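Local coordinates for protein sialidase B (PDB 4XJW) that cleaves alpha-2,3-, alpha-2,6- and alpha-2,8-linked terminal sialic acid from oligosaccharides, glycoproteins and glycolipids as a family 33 glycoside hydrolase, at residues A[453-462]-A[503-514]. The protein carries 1 engineered substitution. Residues are numbered along the deposited sequence; the frame is centred on the assembly and turned at random.
Sequences CPGQGLALKS and EAQMVELRDGVI. With OPX ((1s,3R,4S)-1-[(cyclohexylamino)methyl]-3,4-dihydroxycyclopentanesulfonic acid), chain B.
The side-chain amide of Gln505 meets the backbone of Gln456, standing in for a backbone partner. Gln505 OE1 receives Gln456 N at 2.8 Å, almost straight (174°) and on a lone pair in the carbonyl plane, while Gln505 NE2 gives a more bent bond to Gln456 O at 3.2 Å. A turn at chi2 (-71°) folds the chain back, and a second bond from NE2 to Ala504 O fixes the amide's rotation. At the far end the Glu508 carboxylate does similar work: its OE1 takes Lys461 N at 2.9 Å on the syn lone pair, and its OE2 takes Gly512 N in the type II turn Arg510-Val513 on the anti one. Between these polar clamps, Leu458 and Ile514 reach toward each other tip to tip, Leu458 CD2 lying 3.8 Å from Ile514 CD1, and Met506 CE lies against Leu458 CB. Here the side chains join the inner strands 451-459 and 504-510 of neighbouring blades, in separate sheets of the sialidase beta-propeller. Water 1 links Gln456 O to Met506 N. Farther out, Gln456 OE1 accepts a bond from OAC of the inhibitor OPX, and Leu211 O accepts one from Gln456 NE2. Glu503, predicted to be catalytic, packs CG against Pro454 CD; its carboxylate hydrogen-bonds Tyr615, the probable nucleophile, and salt-bridges Arg519.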
ATOM      1  N   CYS A 453       0.516   6.036 -14.141  1.00 10.74           N
ATOM      2  CA  CYS A 453       1.430   5.035 -13.610  1.00 10.45           C
ATOM      3  C   CYS A 453       1.968   5.506 -12.271  1.00 10.43           C
ATOM      4  O   CYS A 453       2.598   6.566 -12.186  1.00 12.36           O
ATOM      5  CB  CYS A 453       2.601   4.802 -14.566  1.00 11.35           C
ATOM      6  SG  CYS A 453       2.085   4.223 -16.204  1.00 11.82           S
ATOM      7  N   PRO A 454       1.723   4.732 -11.204  1.00  9.11           N
ATOM      8  CA  PRO A 454       2.191   5.219  -9.897  1.00  7.28           C
ATOM      9  C   PRO A 454       3.699   5.177  -9.753  1.00 10.21           C
ATOM     10  O   PRO A 454       4.373   4.318 -10.330  1.00 11.14           O
ATOM     11  CB  PRO A 454       1.550   4.261  -8.903  1.00 12.51           C
ATOM     12  CG  PRO A 454       1.213   3.020  -9.688  1.00 12.69           C
ATOM     13  CD  PRO A 454       0.974   3.464 -11.114  1.00  9.84           C
ATOM     14  N   GLY A 455       4.227   6.124  -8.982  1.00  9.50           N
ATOM     15  CA  GLY A 455       5.637   6.147  -8.671  1.00 11.03           C
ATOM     16  C   GLY A 455       6.248   7.502  -8.939  1.00  8.92           C
ATOM     17  O   GLY A 455       5.874   8.500  -8.317  1.00 12.02           O
ATOM     18  N   GLN A 456       7.205   7.527  -9.856  1.00  8.93           N
ATOM     19  CA  GLN A 456       7.930   8.738 -10.223  1.00  8.37           C
ATOM     20  C   GLN A 456       7.558   9.186 -11.615  1.00  9.21           C
ATOM     21  O   GLN A 456       7.358   8.371 -12.521  1.00 10.69           O
ATOM     22  CB  GLN A 456       9.452   8.495 -10.170  1.00 11.40           C
ATOM     23  CG  GLN A 456       9.990   8.096  -8.788  1.00  9.79           C
ATOM     24  CD  GLN A 456      11.502   7.914  -8.740  1.00 11.76           C
ATOM     25  OE1 GLN A 456      12.176   7.900  -9.774  1.00 12.34           O
ATOM     26  NE2 GLN A 456      12.042   7.772  -7.530  1.00 10.82           N
ATOM     27  N   GLY A 457       7.459  10.497 -11.792  1.00 10.75           N
ATOM     28  CA  GLY A 457       7.564  11.085 -13.114  1.00  9.69           C
ATOM     29  C   GLY A 457       9.050  11.243 -13.382  1.00 11.97           C
ATOM     30  O   GLY A 457       9.886  10.937 -12.507  1.00 12.44           O
ATOM     31  N   LEU A 458       9.389  11.714 -14.577  1.00  8.69           N
ATOM     32  CA  LEU A 458      10.791  11.834 -14.977  1.00 10.85           C
ATOM     33  C   LEU A 458      11.140  13.253 -15.376  1.00  9.75           C
ATOM     34  O   LEU A 458      10.504  13.841 -16.250  1.00 11.39           O
ATOM     35  CB  LEU A 458      11.080  10.898 -16.152  1.00 12.02           C
ATOM     36  CG  LEU A 458      12.516  10.957 -16.687  1.00 11.84           C
ATOM     37  CD1 LEU A 458      13.497  10.326 -15.729  1.00 14.74           C
ATOM     38  CD2 LEU A 458      12.574  10.242 -18.023  1.00 14.21           C
ATOM     39  N   ALA A 459      12.131  13.809 -14.688  1.00  8.91           N
ATOM     40  CA  ALA A 459      12.701  15.097 -15.041  1.00 10.49           C
ATOM     41  C   ALA A 459      13.977  14.834 -15.802  1.00  9.69           C
ATOM     42  O   ALA A 459      14.878  14.152 -15.325  1.00 17.66           O
ATOM     43  CB  ALA A 459      12.995  15.901 -13.790  1.00 10.78           C
ATOM     44  N   LEU A 460      14.076  15.362 -17.010  1.00 14.78           N
ATOM     45  CA  LEU A 460      15.258  15.095 -17.826  0.58 16.09           C
ATOM     46  C   LEU A 460      16.468  15.881 -17.357  1.00 17.28           C
ATOM     47  O   LEU A 460      16.337  17.004 -16.875  1.00 16.85           O
ATOM     48  CB  LEU A 460      14.974  15.379 -19.293  0.58 14.19           C
ATOM     49  CG  LEU A 460      14.032  14.340 -19.893  0.58 17.25           C
ATOM     50  CD1 LEU A 460      13.860  14.567 -21.361  0.58 17.37           C
ATOM     51  CD2 LEU A 460      14.550  12.934 -19.610  0.58 15.11           C
ATOM     52  N   LYS A 461      17.645  15.277 -17.499  1.00 14.83           N
ATOM     53  CA  LYS A 461      18.889  15.853 -16.995  1.00 18.01           C
ATOM     54  C   LYS A 461      19.309  17.155 -17.684  1.00 17.89           C
ATOM     55  O   LYS A 461      19.772  18.082 -17.020  1.00 21.68           O
ATOM     56  CB  LYS A 461      20.023  14.826 -17.099  1.00 20.33           C
ATOM     57  CG  LYS A 461      19.916  13.657 -16.126  1.00 27.25           C
ATOM     58  CD  LYS A 461      20.630  13.959 -14.809  1.00 36.95           C
ATOM     59  CE  LYS A 461      20.409  12.859 -13.768  1.00 35.58           C
ATOM     60  NZ  LYS A 461      20.961  11.542 -14.190  1.00 44.19           N
ATOM     61  N   SER A 462      19.152  17.229 -19.005  1.00 17.69           N
ATOM     62  CA  SER A 462      19.674  18.370 -19.772  1.00 19.68           C
ATOM     63  C   SER A 462      18.616  19.323 -20.311  1.00 22.62           C
ATOM     64  O   SER A 462      18.910  20.162 -21.162  1.00 23.49           O
ATOM     65  CB  SER A 462      20.522  17.889 -20.943  1.00 24.55           C
ATOM     66  OG  SER A 462      21.733  17.317 -20.509  1.00 31.96           O
ATOM     67  N   GLU A 503       1.472  -0.639 -16.038  1.00  9.84           N
ATOM     68  CA  GLU A 503       2.143   0.308 -15.162  1.00 10.21           C
ATOM     69  C   GLU A 503       3.617   0.403 -15.539  1.00 11.84           C
ATOM     70  O   GLU A 503       4.329  -0.600 -15.541  1.00 10.72           O
ATOM     71  CB  GLU A 503       1.974  -0.133 -13.711  1.00 10.24           C
ATOM     72  CG  GLU A 503       0.557   0.075 -13.183  1.00 10.13           C
ATOM     73  CD  GLU A 503       0.184  -0.867 -12.055  1.00 12.72           C
ATOM     74  OE1 GLU A 503      -0.823  -0.580 -11.371  1.00 12.18           O
ATOM     75  OE2 GLU A 503       0.879  -1.892 -11.858  1.00 12.13           O
ATOM     76  N   ALA A 504       4.079   1.624 -15.803  1.00  9.40           N
ATOM     77  CA  ALA A 504       5.384   1.851 -16.419  1.00 10.17           C
ATOM     78  C   ALA A 504       6.180   2.838 -15.590  1.00  9.28           C
ATOM     79  O   ALA A 504       5.616   3.798 -15.070  1.00 11.54           O
ATOM     80  CB  ALA A 504       5.204   2.396 -17.812  1.00 10.53           C
ATOM     81  N   GLN A 505       7.492   2.625 -15.513  1.00  9.62           N
ATOM     82  CA  GLN A 505       8.380   3.560 -14.839  1.00  7.89           C
ATOM     83  C   GLN A 505       9.611   3.755 -15.706  1.00 11.18           C
ATOM     84  O   GLN A 505      10.040   2.840 -16.411  1.00 11.07           O
ATOM     85  CB  GLN A 505       8.740   3.032 -13.452  1.00  8.14           C
ATOM     86  CG  GLN A 505       7.610   3.164 -12.414  1.00  9.53           C
ATOM     87  CD  GLN A 505       7.355   4.616 -11.981  1.00 10.50           C
ATOM     88  OE1 GLN A 505       7.934   5.096 -10.998  1.00  9.86           O
ATOM     89  NE2 GLN A 505       6.472   5.304 -12.698  1.00  9.08           N
ATOM     90  N   MET A 506      10.185   4.952 -15.647  1.00  8.36           N
ATOM     91  CA  MET A 506      11.212   5.381 -16.596  1.00 10.42           C
ATOM     92  C   MET A 506      12.545   5.660 -15.901  1.00 10.07           C
ATOM     93  O   MET A 506      12.581   6.036 -14.736  1.00 11.59           O
ATOM     94  CB  MET A 506      10.763   6.664 -17.303  1.00  8.69           C
ATOM     95  CG  MET A 506       9.474   6.546 -18.134  1.00  9.98           C
ATOM     96  SD  MET A 506       8.785   8.152 -18.557  1.00 13.35           S
ATOM     97  CE  MET A 506       7.996   8.618 -17.008  1.00 14.49           C
ATOM     98  N   VAL A 507      13.631   5.479 -16.646  1.00 10.52           N
ATOM     99  CA  VAL A 507      14.958   5.903 -16.223  1.00 10.25           C
ATOM    100  C   VAL A 507      15.628   6.569 -17.414  1.00 11.05           C
ATOM    101  O   VAL A 507      15.382   6.186 -18.562  1.00 11.49           O
ATOM    102  CB  VAL A 507      15.834   4.724 -15.727  1.00 13.04           C
ATOM    103  CG1 VAL A 507      15.167   4.010 -14.573  1.00 15.41           C
ATOM    104  CG2 VAL A 507      16.126   3.742 -16.858  1.00 13.44           C
ATOM    105  N   GLU A 508      16.444   7.586 -17.152  1.00  9.93           N
ATOM    106  CA  GLU A 508      17.240   8.210 -18.210  1.00 11.47           C
ATOM    107  C   GLU A 508      18.605   7.517 -18.243  1.00 14.39           C
ATOM    108  O   GLU A 508      19.430   7.712 -17.348  1.00 14.23           O
ATOM    109  CB  GLU A 508      17.387   9.735 -18.006  1.00 12.37           C
ATOM    110  CG  GLU A 508      17.888  10.438 -19.277  1.00 16.08           C
ATOM    111  CD  GLU A 508      17.919  11.947 -19.179  1.00 17.34           C
ATOM    112  OE1 GLU A 508      17.722  12.479 -18.066  1.00 18.11           O
ATOM    113  OE2 GLU A 508      18.141  12.600 -20.226  1.00 18.18           O
ATOM    114  N   LEU A 509      18.833   6.678 -19.251  1.00 13.55           N
ATOM    115  CA  LEU A 509      20.092   5.930 -19.349  1.00 16.13           C
ATOM    116  C   LEU A 509      21.284   6.839 -19.592  1.00 19.28           C
ATOM    117  O   LEU A 509      22.361   6.632 -19.034  1.00 24.01           O
ATOM    118  CB  LEU A 509      20.030   4.892 -20.474  1.00 17.88           C
ATOM    119  CG  LEU A 509      19.099   3.700 -20.269  1.00 18.67           C
ATOM    120  CD1 LEU A 509      19.215   2.744 -21.434  1.00 20.02           C
ATOM    121  CD2 LEU A 509      19.410   3.001 -18.955  1.00 18.36           C
ATOM    122  N   ARG A 510      21.085   7.812 -20.470  1.00 17.81           N
ATOM    123  CA  ARG A 510      22.067   8.845 -20.762  1.00 21.52           C
ATOM    124  C   ARG A 510      21.283   9.994 -21.382  1.00 20.50           C
ATOM    125  O   ARG A 510      20.084   9.880 -21.578  1.00 15.38           O
ATOM    126  CB  ARG A 510      23.141   8.323 -21.716  1.00 23.76           C
ATOM    127  CG  ARG A 510      22.601   7.670 -22.978  1.00 25.10           C
ATOM    128  CD  ARG A 510      23.730   7.223 -23.898  1.00 29.49           C
ATOM    129  NE  ARG A 510      23.247   6.505 -25.079  1.00 25.21           N
ATOM    130  CZ  ARG A 510      23.116   7.053 -26.284  1.00 22.91           C
ATOM    131  NH1 ARG A 510      23.438   8.328 -26.476  1.00 32.95           N
ATOM    132  NH2 ARG A 510      22.678   6.322 -27.299  1.00 32.71           N
ATOM    133  N   ASP A 511      21.941  11.099 -21.691  1.00 19.60           N
ATOM    134  CA  ASP A 511      21.220  12.290 -22.115  1.00 17.96           C
ATOM    135  C   ASP A 511      20.222  12.111 -23.272  1.00 19.28           C
ATOM    136  O   ASP A 511      20.606  11.830 -24.406  1.00 21.39           O
ATOM    137  CB  ASP A 511      22.213  13.406 -22.423  1.00 22.52           C
ATOM    138  CG  ASP A 511      21.752  14.726 -21.897  1.00 33.72           C
ATOM    139  OD1 ASP A 511      20.975  15.392 -22.609  1.00 38.72           O
ATOM    140  OD2 ASP A 511      22.159  15.090 -20.769  1.00 36.36           O
ATOM    141  N   GLY A 512      18.934  12.260 -22.962  1.00 18.20           N
ATOM    142  CA  GLY A 512      17.885  12.211 -23.968  1.00 17.69           C
ATOM    143  C   GLY A 512      17.389  10.814 -24.273  1.00 16.62           C
ATOM    144  O   GLY A 512      16.447  10.648 -25.039  1.00 16.33           O
ATOM    145  N   VAL A 513      18.034   9.819 -23.668  1.00 14.71           N
ATOM    146  CA  VAL A 513      17.681   8.413 -23.861  1.00 14.39           C
ATOM    147  C   VAL A 513      16.936   7.903 -22.637  1.00 12.72           C
ATOM    148  O   VAL A 513      17.507   7.821 -21.551  1.00 15.67           O
ATOM    149  CB  VAL A 513      18.929   7.558 -24.078  1.00 14.11           C
ATOM    150  CG1 VAL A 513      18.559   6.102 -24.330  1.00 16.02           C
ATOM    151  CG2 VAL A 513      19.743   8.115 -25.251  1.00 18.50           C
ATOM    152  N   ILE A 514      15.669   7.544 -22.828  1.00 11.86           N
ATOM    153  CA  ILE A 514      14.819   7.074 -21.746  1.00 11.48           C
ATOM    154  C   ILE A 514      14.463   5.613 -21.965  1.00 11.90           C
ATOM    155  O   ILE A 514      13.997   5.235 -23.047  1.00 13.46           O
ATOM    156  CB  ILE A 514      13.512   7.870 -21.692  1.00 11.83           C
ATOM    157  CG1 ILE A 514      13.777   9.369 -21.575  1.00 14.27           C
ATOM    158  CG2 ILE A 514      12.638   7.405 -20.528  1.00 11.10           C
ATOM    159  CD1 ILE A 514      12.538  10.216 -21.832  1.00 13.83           C
TER
HETATM  160  CAF OPX B 701      21.894  11.271  -5.447  1.00 14.11           C
HETATM  161  CAG OPX B 701      22.071  12.410  -6.408  1.00 17.63           C
HETATM  162  CAH OPX B 701      20.464  11.166  -5.024  1.00 15.56           C
HETATM  163  CAI OPX B 701      21.166  12.256  -7.594  1.00 15.51           C
HETATM  164  CAJ OPX B 701      19.531  11.026  -6.192  1.00 12.73           C
HETATM  165  CAK OPX B 701      17.502  12.153  -8.122  1.00 14.04           C
HETATM  166  CAL OPX B 701      16.413  10.248  -9.437  1.00 12.40           C
HETATM  167  CAM OPX B 701      15.037  12.071  -8.710  1.00  9.10           C
HETATM  168  CAO OPX B 701      14.986   9.839  -9.392  1.00 10.15           C
HETATM  169  CAP OPX B 701      14.373  10.738  -8.407  1.00  9.14           C
HETATM  170  CAQ OPX B 701      19.731  12.151  -7.179  1.00 15.30           C
HETATM  171  CAR OPX B 701      16.442  11.726  -9.182  1.00 10.63           C
HETATM  172  NAN OPX B 701      18.931  11.935  -8.396  1.00 14.40           N
HETATM  173  OAA OPX B 701      18.172  12.213 -11.135  1.00 19.20           O
HETATM  174  OAB OPX B 701      15.822  12.092 -11.739  1.00 14.73           O
HETATM  175  OAC OPX B 701      14.846   8.505  -9.046  1.00 12.87           O
HETATM  176  OAD OPX B 701      14.657  10.386  -7.116  1.00 11.23           O
HETATM  177  OAE OPX B 701      16.633  14.003 -10.533  1.00 14.53           O
HETATM  178  SAS OPX B 701      16.789  12.558 -10.732  1.00 14.65           S
HETATM  179  O   HOH W   1       9.530   7.060 -13.774  1.00 10.96           O
HETATM  180  O   HOH W   2      16.494  11.881 -15.171  1.00 23.70           O
HETATM  181  O   HOH W   3      18.456  15.049 -20.966  1.00 20.65           O